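Local coordinates for initiator protein NS1 (Human bocavirus, PDB 4KW3) that probably starts rolling-circle replication of the viral DNA, with this N-terminal domain recognising and nicking the origin, at residues Glu161-Asp164 and Ile165-Leu169; Thr42-Ser45 and Met46-Leu49; Gln136-Gly139 and Leu140-Glu144; Lys150-Leu153 and Ala154-Phe158; Pro25-Lys28 and Glu29-Leu33. All blocks are in the same frame, centred on the assembly; numbering follows the deposited sequence.

Interaction 1. Residues Glu161-Asp164 and Ile165-Leu169; sequences EEAD and IFHTL
The carbonyl oxygen of D164 is gripped by two groups of T168, one turn further along the helix. T168 OG1 lies 2.8 Å from D164 O and comes in above the carbonyl plane, 37° out of it, not on a lone pair. T168 N reaches the same D164 O at 3.0 Å from the opposite face of that plane, so the hydroxyl and the amide share the acceptor without competing for one side of it. The threonine torsion explains this: with OG1 anti to its own carbonyl carbon and beside its backbone N (chi1 -62°), the hydroxyl folds back along the helix. A third approach, H167 N to D164 O at 3.3 Å, is weak, since that amide is directed mainly to A163 O (3.0 Å). The H167 ring follows its amide back, and its CD2 lies beside A163 O. F166 CD2 lies over one face of this imidazole, toward its rim. Earlier in the turn the backbone ladder is regular: I165 N bonds to E161 O, and F166 N to E162 O at 3.1 Å. The carboxylates find partners beyond the turn: E161 OE2 forms a salt bridge with K30, and E162 OE1 takes the backbone N of E159. I165 packs on L37 of helix 31-38, while F166 and L169 press on I146 of helix 134-149. This is the pattern of an amphipathic alpha-helix, 160-177, with apolar residues turned to two neighbouring helices and a threonine hydroxyl bonded back to the carbonyl four residues earlier.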
loop_
_atom_site.group_PDB
_atom_site.type_symbol
_atom_site.label_atom_id
_atom_site.label_comp_id
_atom_site.label_asym_id
_atom_site.label_seq_id
_atom_site.Cartn_x
_atom_site.Cartn_y
_atom_site.Cartn_z
ATOM N N GLU A 161 19.663 13.770 -5.938
ATOM C CA GLU A 161 19.077 12.903 -4.917
ATOM C C GLU A 161 17.983 11.991 -5.468
ATOM O O GLU A 161 17.844 10.851 -5.025
ATOM C CB GLU A 161 18.549 13.726 -3.758
ATOM C CG GLU A 161 19.564 13.908 -2.672
ATOM C CD GLU A 161 19.252 15.089 -1.799
ATOM O OE1 GLU A 161 18.783 16.113 -2.342
ATOM O OE2 GLU A 161 19.468 14.997 -0.576
ATOM N N GLU A 162 17.198 12.505 -6.414
ATOM C CA GLU A 162 16.167 11.705 -7.070
ATOM C C GLU A 162 16.805 10.551 -7.838
ATOM O O GLU A 162 16.284 9.438 -7.849
ATOM C CB GLU A 162 15.321 12.560 -8.010
ATOM C CG GLU A 162 14.639 13.744 -7.353
ATOM C CD GLU A 162 13.935 14.640 -8.368
ATOM O OE1 GLU A 162 14.472 14.822 -9.483
ATOM O OE2 GLU A 162 12.834 15.149 -8.063
ATOM N N ALA A 163 17.935 10.827 -8.481
ATOM C CA ALA A 163 18.656 9.818 -9.248
ATOM C C ALA A 163 19.268 8.753 -8.323
ATOM O O ALA A 163 19.384 7.582 -8.686
ATOM C CB ALA A 163 19.720 10.473 -10.095
ATOM N N ASP A 164 19.660 9.169 -7.127
ATOM C CA ASP A 164 20.175 8.245 -6.129
ATOM C C ASP A 164 19.141 7.172 -5.749
ATOM O O ASP A 164 19.441 5.974 -5.719
ATOM C CB ASP A 164 20.615 9.021 -4.893
ATOM C CG ASP A 164 21.014 8.116 -3.755
ATOM O OD1 ASP A 164 22.081 7.473 -3.853
ATOM O OD2 ASP A 164 20.258 8.055 -2.756
ATOM N N ILE A 165 17.912 7.612 -5.492
ATOM C CA ILE A 165 16.812 6.710 -5.189
ATOM C C ILE A 165 16.555 5.754 -6.351
ATOM O O ILE A 165 16.394 4.547 -6.156
ATOM C CB ILE A 165 15.526 7.513 -4.879
ATOM C CG1 ILE A 165 15.703 8.303 -3.580
ATOM C CG2 ILE A 165 14.296 6.595 -4.821
ATOM C CD1 ILE A 165 14.597 9.283 -3.310
ATOM N N PHE A 166 16.520 6.312 -7.558
ATOM C CA PHE A 166 16.265 5.558 -8.782
ATOM C C PHE A 166 17.277 4.431 -8.983
ATOM O O PHE A 166 16.921 3.325 -9.396
ATOM C CB PHE A 166 16.272 6.513 -9.977
ATOM C CG PHE A 166 16.038 5.852 -11.309
ATOM C CD1 PHE A 166 14.770 5.432 -11.680
ATOM C CD2 PHE A 166 17.089 5.690 -12.213
ATOM C CE1 PHE A 166 14.561 4.849 -12.921
ATOM C CE2 PHE A 166 16.882 5.101 -13.443
ATOM C CZ PHE A 166 15.623 4.686 -13.803
ATOM N N HIS A 167 18.539 4.705 -8.674
ATOM C CA HIS A 167 19.565 3.689 -8.860
ATOM C C HIS A 167 19.552 2.688 -7.711
ATOM O O HIS A 167 19.867 1.509 -7.903
ATOM C CB HIS A 167 20.939 4.324 -9.067
ATOM C CG HIS A 167 21.051 5.083 -10.354
ATOM N ND1 HIS A 167 20.874 4.486 -11.586
ATOM C CD2 HIS A 167 21.297 6.391 -10.604
ATOM C CE1 HIS A 167 21.012 5.392 -12.538
ATOM N NE2 HIS A 167 21.269 6.557 -11.968
ATOM N N THR A 168 19.135 3.153 -6.533
ATOM C CA THR A 168 18.884 2.268 -5.398
ATOM C C THR A 168 17.805 1.213 -5.736
ATOM O O THR A 168 17.959 0.027 -5.453
ATOM C CB THR A 168 18.447 3.072 -4.170
ATOM O OG1 THR A 168 19.488 3.975 -3.785
ATOM C CG2 THR A 168 18.114 2.147 -3.016
ATOM N N LEU A 169 16.724 1.663 -6.362
ATOM C CA LEU A 169 15.671 0.780 -6.831
ATOM C C LEU A 169 16.168 -0.229 -7.875
ATOM O O LEU A 169 15.820 -1.409 -7.823
ATOM C CB LEU A 169 14.513 1.605 -7.401
ATOM C CG LEU A 169 13.796 2.512 -6.393
ATOM C CD1 LEU A 169 12.838 3.438 -7.110
ATOM C CD2 LEU A 169 13.059 1.701 -5.353
#

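Interaction 2. Residues Thr42-Ser45 and Met46-Leu49; sequences TEQS and MIQL
Backbone hydrogen bonds join T42-S45 to M46-L49, each amide reaching the carbonyl four residues back. M46 N meets T42 O at 2.9 Å, and this first rung draws the loop residue T42 into the helix that begins at E43. I47 N to E43 O is a weak, stretched rung at 3.4 Å. The ladder then tightens, with Q48 N on Q44 O at 3.1 Å and L49 N on S45 O at 3.0 Å.

Aliphatic carbons lie against the carbonyl oxygens of the preceding turn. M46 CG is anti to its carbonyl carbon (chi1 -61°), which lays it beside that turn, 3.3 Å from T42 O. The chain then bends at chi2 and again at chi3, its end leading away from this turn; the side chain touches H35 and S220. I47 CG1 folds back in the same way and lies 3.4 Å from E43 O, while I47 CD1 is 4.2 Å from Q44 NE2, a loose touch on the outer surface.

Polar side chains look backward along the chain. T42 OG1 bonds to A39 O, while E43 OE1 meets H40 ND1 and E43 OE2 takes G41 N, with a weak bond to T42 N besides. The carboxylate thus gathers an imidazole and main-chain N-H groups of the preceding turn and probably fixes its shape. S45 and Q48 rest on L65 of helix 60-69, and L49 faces I219 and S223. Altogether this is the N-terminal turn and following turn of a short amphipathic alpha-helix, 43-49, tied by T42 and its first residue, E43, to the turn that leaves helix 31-38.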
loop_
_atom_site.group_PDB
_atom_site.type_symbol
_atom_site.label_atom_id
_atom_site.label_comp_id
_atom_site.label_asym_id
_atom_site.label_seq_id
_atom_site.Cartn_x
_atom_site.Cartn_y
_atom_site.Cartn_z
ATOM N N THR A 42 1.938 16.878 -7.834
ATOM C CA THR A 42 1.291 16.998 -6.539
ATOM C C THR A 42 2.231 17.702 -5.592
ATOM O O THR A 42 1.873 17.954 -4.440
ATOM C CB THR A 42 1.001 15.614 -5.863
ATOM O OG1 THR A 42 2.223 14.881 -5.745
ATOM C CG2 THR A 42 -0.023 14.781 -6.622
ATOM N N GLU A 43 3.448 17.987 -6.052
ATOM C CA GLU A 43 4.480 18.407 -5.106
ATOM C C GLU A 43 4.115 19.706 -4.403
ATOM O O GLU A 43 4.402 19.867 -3.222
ATOM C CB GLU A 43 5.883 18.463 -5.732
ATOM C CG GLU A 43 5.919 18.788 -7.184
ATOM C CD GLU A 43 5.879 17.571 -8.084
ATOM O OE1 GLU A 43 6.955 16.982 -8.319
ATOM O OE2 GLU A 43 4.789 17.245 -8.594
ATOM N N GLN A 44 3.435 20.601 -5.107
ATOM C CA GLN A 44 3.014 21.856 -4.498
ATOM C C GLN A 44 1.858 21.636 -3.539
ATOM O O GLN A 44 1.850 22.184 -2.435
ATOM C CB GLN A 44 2.605 22.871 -5.558
ATOM C CG GLN A 44 2.451 24.255 -4.999
ATOM C CD GLN A 44 3.711 24.730 -4.297
ATOM O OE1 GLN A 44 3.642 25.381 -3.252
ATOM N NE2 GLN A 44 4.874 24.406 -4.867
ATOM N N SER A 45 0.890 20.828 -3.965
ATOM C CA SER A 45 -0.218 20.470 -3.100
ATOM C C SER A 45 0.271 19.895 -1.760
ATOM O O SER A 45 -0.238 20.282 -0.709
ATOM C CB SER A 45 -1.129 19.467 -3.800
ATOM O OG SER A 45 -1.889 20.085 -4.820
ATOM N N MET A 46 1.275 19.012 -1.797
ATOM C CA MET A 46 1.841 18.426 -0.580
ATOM C C MET A 46 2.402 19.484 0.358
ATOM O O MET A 46 2.201 19.417 1.575
ATOM C CB MET A 46 2.958 17.412 -0.897
ATOM C CG MET A 46 2.525 16.207 -1.730
ATOM S SD MET A 46 1.075 15.358 -1.074
ATOM C CE MET A 46 1.805 14.428 0.271
ATOM N N ILE A 47 3.083 20.477 -0.202
ATOM C CA ILE A 47 3.635 21.547 0.622
ATOM C C ILE A 47 2.552 22.373 1.315
ATOM O O ILE A 47 2.635 22.631 2.515
ATOM C CB ILE A 47 4.537 22.475 -0.207
ATOM C CG1 ILE A 47 5.738 21.680 -0.718
ATOM C CG2 ILE A 47 5.013 23.655 0.636
ATOM C CD1 ILE A 47 6.683 22.460 -1.553
ATOM N N GLN A 48 1.536 22.762 0.554
ATOM C CA GLN A 48 0.429 23.545 1.076
ATOM C C GLN A 48 -0.280 22.803 2.200
ATOM O O GLN A 48 -0.730 23.409 3.174
ATOM C CB GLN A 48 -0.555 23.836 -0.050
ATOM C CG GLN A 48 -1.182 25.196 0.017
ATOM C CD GLN A 48 -1.844 25.555 -1.286
ATOM O OE1 GLN A 48 -1.501 25.000 -2.337
ATOM N NE2 GLN A 48 -2.807 26.473 -1.231
ATOM N N LEU A 49 -0.337 21.483 2.070
ATOM C CA LEU A 49 -1.005 20.632 3.039
ATOM C C LEU A 49 -0.404 20.765 4.443
ATOM O O LEU A 49 -1.134 20.632 5.435
ATOM C CB LEU A 49 -0.965 19.169 2.597
ATOM C CG LEU A 49 -1.828 18.248 3.449
ATOM C CD1 LEU A 49 -3.282 18.595 3.246
ATOM C CD2 LEU A 49 -1.557 16.809 3.159
#

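Interaction 3. Residues Gln136-Gly139 and Leu140-Glu144; sequences QFYG and LILAE
Q136 opens the contact by accepting L140 N at its carbonyl oxygen, 3.0 Å away; beside this bond L140 CG rests against Q136 O. The Q136 amide group itself turns to K93 of helix 74-94 through OE1. F137 comes next, its O bonded to I141 N at 2.9 Å. Its ring swings out with CG anti to the backbone N (chi1 -160°), and F137 CE1 comes 4.0 Å from I141 CD1. The two side chains cross obliquely. Beyond them F137 meets Y18 edge to face, and both F137 and I141 touch M185 of strand 185-191.

Y138 makes a face contact. L142 CD1 sits over one face of the phenol ring, 3.7 Å from its centroid and 16° off the ring normal, a CH-pi contact. Y138 CE2 is the nearest ring atom to that methyl, at 3.6 Å. The backbone bond of the same pair runs from L142 N to Y138 O. G139 ends the segment and contributes backbone alone: its O holds A143 N at 2.9 Å. The Y138 and L142 pair leans on A172 of helix 160-177. The main-chain bonds shape the helix, while the apolar side chains F137, Y138, I141 and L142, all buried, contribute dispersion and CH-pi contact toward strand 185-191 and helix 160-177.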
loop_
_atom_site.group_PDB
_atom_site.type_symbol
_atom_site.label_atom_id
_atom_site.label_comp_id
_atom_site.label_asym_id
_atom_site.label_seq_id
_atom_site.Cartn_x
_atom_site.Cartn_y
_atom_site.Cartn_z
ATOM N N GLN A 136 10.685 -12.792 -6.384
ATOM C CA GLN A 136 10.018 -12.565 -7.646
ATOM C C GLN A 136 8.999 -11.434 -7.496
ATOM O O GLN A 136 8.955 -10.512 -8.314
ATOM C CB GLN A 136 9.339 -13.860 -8.090
ATOM C CG GLN A 136 8.548 -13.793 -9.370
ATOM C CD GLN A 136 7.643 -15.005 -9.565
ATOM O OE1 GLN A 136 7.448 -15.808 -8.648
ATOM N NE2 GLN A 136 7.122 -15.162 -10.777
ATOM N N PHE A 137 8.199 -11.510 -6.435
ATOM C CA PHE A 137 7.164 -10.529 -6.150
ATOM C C PHE A 137 7.821 -9.167 -5.944
ATOM O O PHE A 137 7.372 -8.161 -6.500
ATOM C CB PHE A 137 6.367 -10.946 -4.911
ATOM C CG PHE A 137 5.006 -10.296 -4.799
ATOM C CD1 PHE A 137 4.608 -9.299 -5.689
ATOM C CD2 PHE A 137 4.124 -10.682 -3.795
ATOM C CE1 PHE A 137 3.351 -8.702 -5.588
ATOM C CE2 PHE A 137 2.880 -10.082 -3.676
ATOM C CZ PHE A 137 2.486 -9.095 -4.580
ATOM N N TYR A 138 8.884 -9.154 -5.147
ATOM C CA TYR A 138 9.690 -7.963 -4.892
ATOM C C TYR A 138 10.163 -7.317 -6.198
ATOM O O TYR A 138 10.088 -6.094 -6.356
ATOM C CB TYR A 138 10.904 -8.329 -4.040
ATOM C CG TYR A 138 11.692 -7.150 -3.494
ATOM C CD1 TYR A 138 11.053 -6.074 -2.883
ATOM C CD2 TYR A 138 13.085 -7.132 -3.562
ATOM C CE1 TYR A 138 11.781 -4.999 -2.367
ATOM C CE2 TYR A 138 13.813 -6.075 -3.060
ATOM C CZ TYR A 138 13.161 -5.007 -2.470
ATOM O OH TYR A 138 13.903 -3.965 -1.974
ATOM N N GLY A 139 10.641 -8.137 -7.130
ATOM C CA GLY A 139 11.171 -7.634 -8.380
ATOM C C GLY A 139 10.102 -7.043 -9.279
ATOM O O GLY A 139 10.296 -6.004 -9.895
ATOM N N LEU A 140 8.964 -7.712 -9.349
ATOM C CA LEU A 140 7.833 -7.202 -10.084
ATOM C C LEU A 140 7.363 -5.856 -9.505
ATOM O O LEU A 140 6.991 -4.948 -10.251
ATOM C CB LEU A 140 6.701 -8.218 -10.047
ATOM C CG LEU A 140 6.966 -9.559 -10.731
ATOM C CD1 LEU A 140 5.762 -10.481 -10.534
ATOM C CD2 LEU A 140 7.239 -9.352 -12.191
ATOM N N ILE A 141 7.368 -5.735 -8.177
ATOM C CA ILE A 141 6.939 -4.495 -7.532
ATOM C C ILE A 141 7.890 -3.389 -7.902
ATOM O O ILE A 141 7.460 -2.296 -8.263
ATOM C CB ILE A 141 6.864 -4.605 -6.004
ATOM C CG1 ILE A 141 5.606 -5.373 -5.592
ATOM C CG2 ILE A 141 6.851 -3.222 -5.358
ATOM C CD1 ILE A 141 5.576 -5.777 -4.118
ATOM N N LEU A 142 9.186 -3.681 -7.805
ATOM C CA LEU A 142 10.222 -2.707 -8.132
ATOM C C LEU A 142 10.145 -2.266 -9.596
ATOM O O LEU A 142 10.335 -1.086 -9.899
ATOM C CB LEU A 142 11.614 -3.248 -7.794
ATOM C CG LEU A 142 11.910 -3.409 -6.295
ATOM C CD1 LEU A 142 13.198 -4.221 -6.047
ATOM C CD2 LEU A 142 11.937 -2.065 -5.545
ATOM N N ALA A 143 9.859 -3.207 -10.495
ATOM C CA ALA A 143 9.736 -2.886 -11.918
ATOM C C ALA A 143 8.660 -1.813 -12.145
ATOM O O ALA A 143 8.877 -0.877 -12.920
ATOM C CB ALA A 143 9.464 -4.124 -12.745
ATOM N N GLU A 144 7.515 -1.953 -11.470
ATOM C CA GLU A 144 6.426 -0.978 -11.566
ATOM C C GLU A 144 6.775 0.416 -11.020
ATOM O O GLU A 144 6.471 1.430 -11.652
ATOM C CB GLU A 144 5.181 -1.483 -10.841
ATOM C CG GLU A 144 4.484 -2.595 -11.541
ATOM C CD GLU A 144 3.712 -2.136 -12.766
ATOM O OE1 GLU A 144 3.563 -0.906 -12.965
ATOM O OE2 GLU A 144 3.259 -3.018 -13.531
#

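Interaction 4. Residues Lys150-Leu153 and Ala154-Phe158; sequences KSLL and ATRPF
L153 and F158 meet in the linker of an antiparallel helical hairpin, helix 134-149 followed by helix 160-177. Their side chains cross at about a right angle, and L153 CD2 stands over the centre of the phenyl ring, 3.6 Å from its centroid and 6° off the normal: a CH-pi contact. L152 approaches the same ring differently, its CD2 lying in the ring plane at the edge, 3.9 Å from F158 CD1. One leucine therefore covers a face and the other abuts the rim.

The L152 methyls also meet R156, whose guanidinium turns a face to them, with L152 CD2 4.0 Å from R156 NH2. R156 NH1 bonds P157 O at 3.3 Å in addition to its salt bridge with E162, which probably fixes the rotation of the group. F158 and L152 continue onto L37 of helix 31-38.

The chain gets round by tight turns. A154 N bonds S151 O, and L152 O takes both T155 N (2.9 Å) from above its carbonyl plane and R156 N (3.2 Å) within it. Close by, L153 CA points its hydrogen at R156 O, CA and O lying 3.3 Å apart with 161° at the hydrogen.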
loop_
_atom_site.group_PDB
_atom_site.type_symbol
_atom_site.label_atom_id
_atom_site.label_comp_id
_atom_site.label_asym_id
_atom_site.label_seq_id
_atom_site.Cartn_x
_atom_site.Cartn_y
_atom_site.Cartn_z
ATOM N N LYS A 150 10.169 7.005 -14.021
ATOM C CA LYS A 150 10.594 7.520 -15.307
ATOM C C LYS A 150 9.595 8.524 -15.908
ATOM O O LYS A 150 9.956 9.293 -16.800
ATOM C CB LYS A 150 10.876 6.365 -16.261
ATOM C CG LYS A 150 12.142 5.618 -15.922
ATOM C CD LYS A 150 12.227 4.368 -16.755
ATOM C CE LYS A 150 13.375 3.504 -16.323
ATOM N NZ LYS A 150 13.254 2.193 -16.992
ATOM N N SER A 151 8.339 8.495 -15.457
ATOM C CA SER A 151 7.339 9.437 -15.976
ATOM C C SER A 151 7.723 10.897 -15.673
ATOM O O SER A 151 7.465 11.804 -16.484
ATOM C CB SER A 151 5.938 9.115 -15.459
ATOM O OG SER A 151 5.859 9.361 -14.075
ATOM N N LEU A 152 8.383 11.100 -14.532
ATOM C CA LEU A 152 8.953 12.400 -14.188
ATOM C C LEU A 152 9.865 12.912 -15.300
ATOM O O LEU A 152 9.927 14.111 -15.551
ATOM C CB LEU A 152 9.743 12.309 -12.881
ATOM C CG LEU A 152 10.465 13.585 -12.444
ATOM C CD1 LEU A 152 9.466 14.717 -12.316
ATOM C CD2 LEU A 152 11.227 13.377 -11.128
ATOM N N LEU A 153 10.558 12.000 -15.974
ATOM C CA LEU A 153 11.503 12.384 -17.022
ATOM C C LEU A 153 10.842 13.098 -18.210
ATOM O O LEU A 153 11.522 13.762 -18.970
ATOM C CB LEU A 153 12.341 11.188 -17.495
ATOM C CG LEU A 153 13.274 10.534 -16.467
ATOM C CD1 LEU A 153 13.909 9.280 -17.043
ATOM C CD2 LEU A 153 14.350 11.486 -15.968
ATOM N N ALA A 154 9.531 12.955 -18.392
ATOM C CA ALA A 154 8.860 13.709 -19.459
ATOM C C ALA A 154 8.825 15.212 -19.170
ATOM O O ALA A 154 8.631 16.021 -20.079
ATOM C CB ALA A 154 7.467 13.198 -19.687
ATOM N N THR A 155 9.035 15.574 -17.907
ATOM C CA THR A 155 8.947 16.955 -17.469
ATOM C C THR A 155 10.321 17.556 -17.226
ATOM O O THR A 155 10.556 18.708 -17.552
ATOM C CB THR A 155 8.150 17.053 -16.168
ATOM O OG1 THR A 155 6.812 16.613 -16.407
ATOM C CG2 THR A 155 8.127 18.482 -15.663
ATOM N N ARG A 156 11.232 16.777 -16.662
ATOM C CA ARG A 156 12.589 17.260 -16.411
ATOM C C ARG A 156 13.511 16.086 -16.084
ATOM O O ARG A 156 13.035 15.006 -15.748
ATOM C CB ARG A 156 12.602 18.279 -15.269
ATOM C CG ARG A 156 11.932 17.823 -14.011
ATOM C CD ARG A 156 12.354 18.676 -12.829
ATOM N NE ARG A 156 11.684 18.257 -11.598
ATOM C CZ ARG A 156 12.184 17.370 -10.739
ATOM N NH1 ARG A 156 13.374 16.826 -10.970
ATOM N NH2 ARG A 156 11.510 17.044 -9.638
ATOM N N PRO A 157 14.834 16.279 -16.220
ATOM C CA PRO A 157 15.718 15.208 -15.756
ATOM C C PRO A 157 15.685 15.079 -14.246
ATOM O O PRO A 157 15.161 15.965 -13.574
ATOM C CB PRO A 157 17.101 15.665 -16.234
ATOM C CG PRO A 157 16.974 17.120 -16.482
ATOM C CD PRO A 157 15.571 17.304 -16.976
ATOM N N PHE A 158 16.227 13.979 -13.729
ATOM C CA PHE A 158 16.292 13.749 -12.291
ATOM C C PHE A 158 17.237 14.741 -11.655
ATOM O O PHE A 158 18.284 15.045 -12.209
ATOM C CB PHE A 158 16.801 12.330 -11.971
ATOM C CG PHE A 158 15.836 11.226 -12.342
ATOM C CD1 PHE A 158 14.467 11.389 -12.179
ATOM C CD2 PHE A 158 16.302 10.023 -12.857
ATOM C CE1 PHE A 158 13.589 10.379 -12.531
ATOM C CE2 PHE A 158 15.427 9.008 -13.210
ATOM C CZ PHE A 158 14.073 9.186 -13.047
#

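Interaction 5. Residues Pro25-Lys28 and Glu29-Leu33; sequences PQWK and EKEWL
W27 turns its indole over its own backbone (chi1 76°), while E31 stretches out with CG opposite its backbone N (chi1 -174°), and the two run side by side in the same direction. Ring and carboxylate planes are nearly parallel, 9° apart, yet the groups only graze: W27 CZ3 and E31 OE2 are 4.1 Å apart. Each polar end is engaged further out, W27 NE1 by K112 O, E31 OE1 by H35 and S220, and E31 OE2 by S221 N. Against one face of the indole lies K28 CG, whose amine continues to S221 and G110 O.

Nearby, K30 N bonds Q26 O at 3.0 Å. E29 OE1 lies 3.9 Å from Q26 CG, a touch of carboxylate on aliphatic carbon. W27 O and E31 N come within 3.1 Å, but the angle is too poor for a bond, so the regular ladder has not yet begun.

The turn thus carries the chain from strand 15-21 into helix 31-38. W27 and E31 rest on L109 of strand 101-109, with the W27 side chain about 8 Å from those of E108 and H115 of the predicted metal site, and L33 faces helix 160-177.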
loop_
_atom_site.group_PDB
_atom_site.type_symbol
_atom_site.label_atom_id
_atom_site.label_comp_id
_atom_site.label_asym_id
_atom_site.label_seq_id
_atom_site.Cartn_x
_atom_site.Cartn_y
_atom_site.Cartn_z
ATOM N N PRO A 25 15.810 4.158 3.165
ATOM C CA PRO A 25 15.768 4.470 4.599
ATOM C C PRO A 25 15.505 5.951 4.908
ATOM O O PRO A 25 14.857 6.249 5.909
ATOM C CB PRO A 25 17.150 4.041 5.084
ATOM C CG PRO A 25 17.597 2.996 4.079
ATOM C CD PRO A 25 17.057 3.481 2.771
ATOM N N GLN A 26 15.985 6.855 4.058
ATOM C CA GLN A 26 15.838 8.301 4.279
ATOM C C GLN A 26 14.509 8.869 3.770
ATOM O O GLN A 26 14.378 10.080 3.637
ATOM C CB GLN A 26 16.989 9.077 3.620
ATOM C CG GLN A 26 18.395 8.697 4.082
ATOM C CD GLN A 26 18.911 7.397 3.456
ATOM O OE1 GLN A 26 18.283 6.819 2.563
ATOM N NE2 GLN A 26 20.055 6.928 3.942
ATOM N N TRP A 27 13.536 8.006 3.480
ATOM C CA TRP A 27 12.257 8.453 2.901
ATOM C C TRP A 27 11.455 9.475 3.750
ATOM O O TRP A 27 10.848 10.375 3.182
ATOM C CB TRP A 27 11.365 7.245 2.544
ATOM C CG TRP A 27 10.730 6.628 3.736
ATOM C CD1 TRP A 27 11.262 5.665 4.550
ATOM C CD2 TRP A 27 9.445 6.956 4.282
ATOM N NE1 TRP A 27 10.374 5.372 5.575
ATOM C CE2 TRP A 27 9.254 6.146 5.425
ATOM C CE3 TRP A 27 8.441 7.853 3.913
ATOM C CZ2 TRP A 27 8.099 6.206 6.200
ATOM C CZ3 TRP A 27 7.292 7.911 4.685
ATOM C CH2 TRP A 27 7.132 7.090 5.817
ATOM N N LYS A 28 11.425 9.353 5.082
ATOM C CA LYS A 28 10.737 10.388 5.877
ATOM C C LYS A 28 11.477 11.730 5.777
ATOM O O LYS A 28 10.878 12.774 5.523
ATOM C CB LYS A 28 10.573 10.003 7.348
ATOM C CG LYS A 28 9.914 8.670 7.586
ATOM C CD LYS A 28 9.643 8.419 9.066
ATOM C CE LYS A 28 8.496 9.272 9.585
ATOM N NZ LYS A 28 7.182 8.998 8.892
ATOM N N GLU A 29 12.786 11.685 5.973
ATOM C CA GLU A 29 13.605 12.883 5.984
ATOM C C GLU A 29 13.567 13.608 4.651
ATOM O O GLU A 29 13.697 14.815 4.605
ATOM C CB GLU A 29 15.039 12.495 6.308
ATOM C CG GLU A 29 15.179 11.828 7.668
ATOM C CD GLU A 29 16.573 11.276 7.898
ATOM O OE1 GLU A 29 17.325 11.116 6.908
ATOM O OE2 GLU A 29 16.918 11.009 9.069
ATOM N N LYS A 30 13.389 12.865 3.566
ATOM C CA LYS A 30 13.489 13.426 2.221
ATOM C C LYS A 30 12.276 13.068 1.359
ATOM O O LYS A 30 12.415 12.718 0.182
ATOM C CB LYS A 30 14.777 12.931 1.558
ATOM C CG LYS A 30 16.036 13.357 2.297
ATOM C CD LYS A 30 17.293 12.899 1.585
ATOM C CE LYS A 30 18.501 13.710 2.030
ATOM N NZ LYS A 30 18.292 15.160 1.745
ATOM N N GLU A 31 11.083 13.187 1.937
ATOM C CA GLU A 31 9.860 12.685 1.300
ATOM C C GLU A 31 9.474 13.398 -0.007
ATOM O O GLU A 31 8.864 12.790 -0.907
ATOM C CB GLU A 31 8.703 12.685 2.306
ATOM C CG GLU A 31 7.418 12.049 1.800
ATOM C CD GLU A 31 6.222 12.362 2.692
ATOM O OE1 GLU A 31 5.429 13.258 2.310
ATOM O OE2 GLU A 31 6.097 11.750 3.783
ATOM N N TRP A 32 9.820 14.680 -0.115
ATOM C CA TRP A 32 9.514 15.461 -1.326
ATOM C C TRP A 32 10.117 14.830 -2.594
ATOM O O TRP A 32 9.548 14.950 -3.675
ATOM C CB TRP A 32 9.964 16.917 -1.180
ATOM C CG TRP A 32 11.430 17.036 -1.011
ATOM C CD1 TRP A 32 12.374 17.102 -2.005
ATOM C CD2 TRP A 32 12.141 17.075 0.229
ATOM N NE1 TRP A 32 13.629 17.179 -1.452
ATOM C CE2 TRP A 32 13.517 17.165 -0.083
ATOM C CE3 TRP A 32 11.750 17.044 1.574
ATOM C CZ2 TRP A 32 14.508 17.226 0.903
ATOM C CZ3 TRP A 32 12.731 17.104 2.549
ATOM C CH2 TRP A 32 14.098 17.196 2.207
ATOM N N LEU A 33 11.260 14.155 -2.458
ATOM C CA LEU A 33 11.804 13.354 -3.557
ATOM C C LEU A 33 10.792 12.303 -4.044
ATOM O O LEU A 33 10.623 12.109 -5.261
ATOM C CB LEU A 33 13.103 12.664 -3.130
ATOM C CG LEU A 33 14.257 13.540 -2.633
ATOM C CD1 LEU A 33 15.407 12.666 -2.146
ATOM C CD2 LEU A 33 14.721 14.501 -3.718
#

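In the fold
Along the chain the order is interaction 5, 2, 3, 4, 1, and all five lie in the N-terminal origin-binding nickase domain. Interactions 3, 4 and 1 trace one helical hairpin: helix 134-149, its linker, then helix 160-177; interactions 3 and 1 have centres 16 Å apart and touch through L142 and L169. Interaction 5 leads into helix 31-38 and touches interaction 1, their centres 12 Å apart, through L33 and the K30 salt bridge. Interaction 2, on the next helix, stands off, about 4 Å from interaction 5 at nearest atoms. Interactions 1, 3, 4 and 5 belong to helices and connecting turns packed beside the sheet whose strands carry the predicted metal ligands, consistent with an HUH-type nuclease fold.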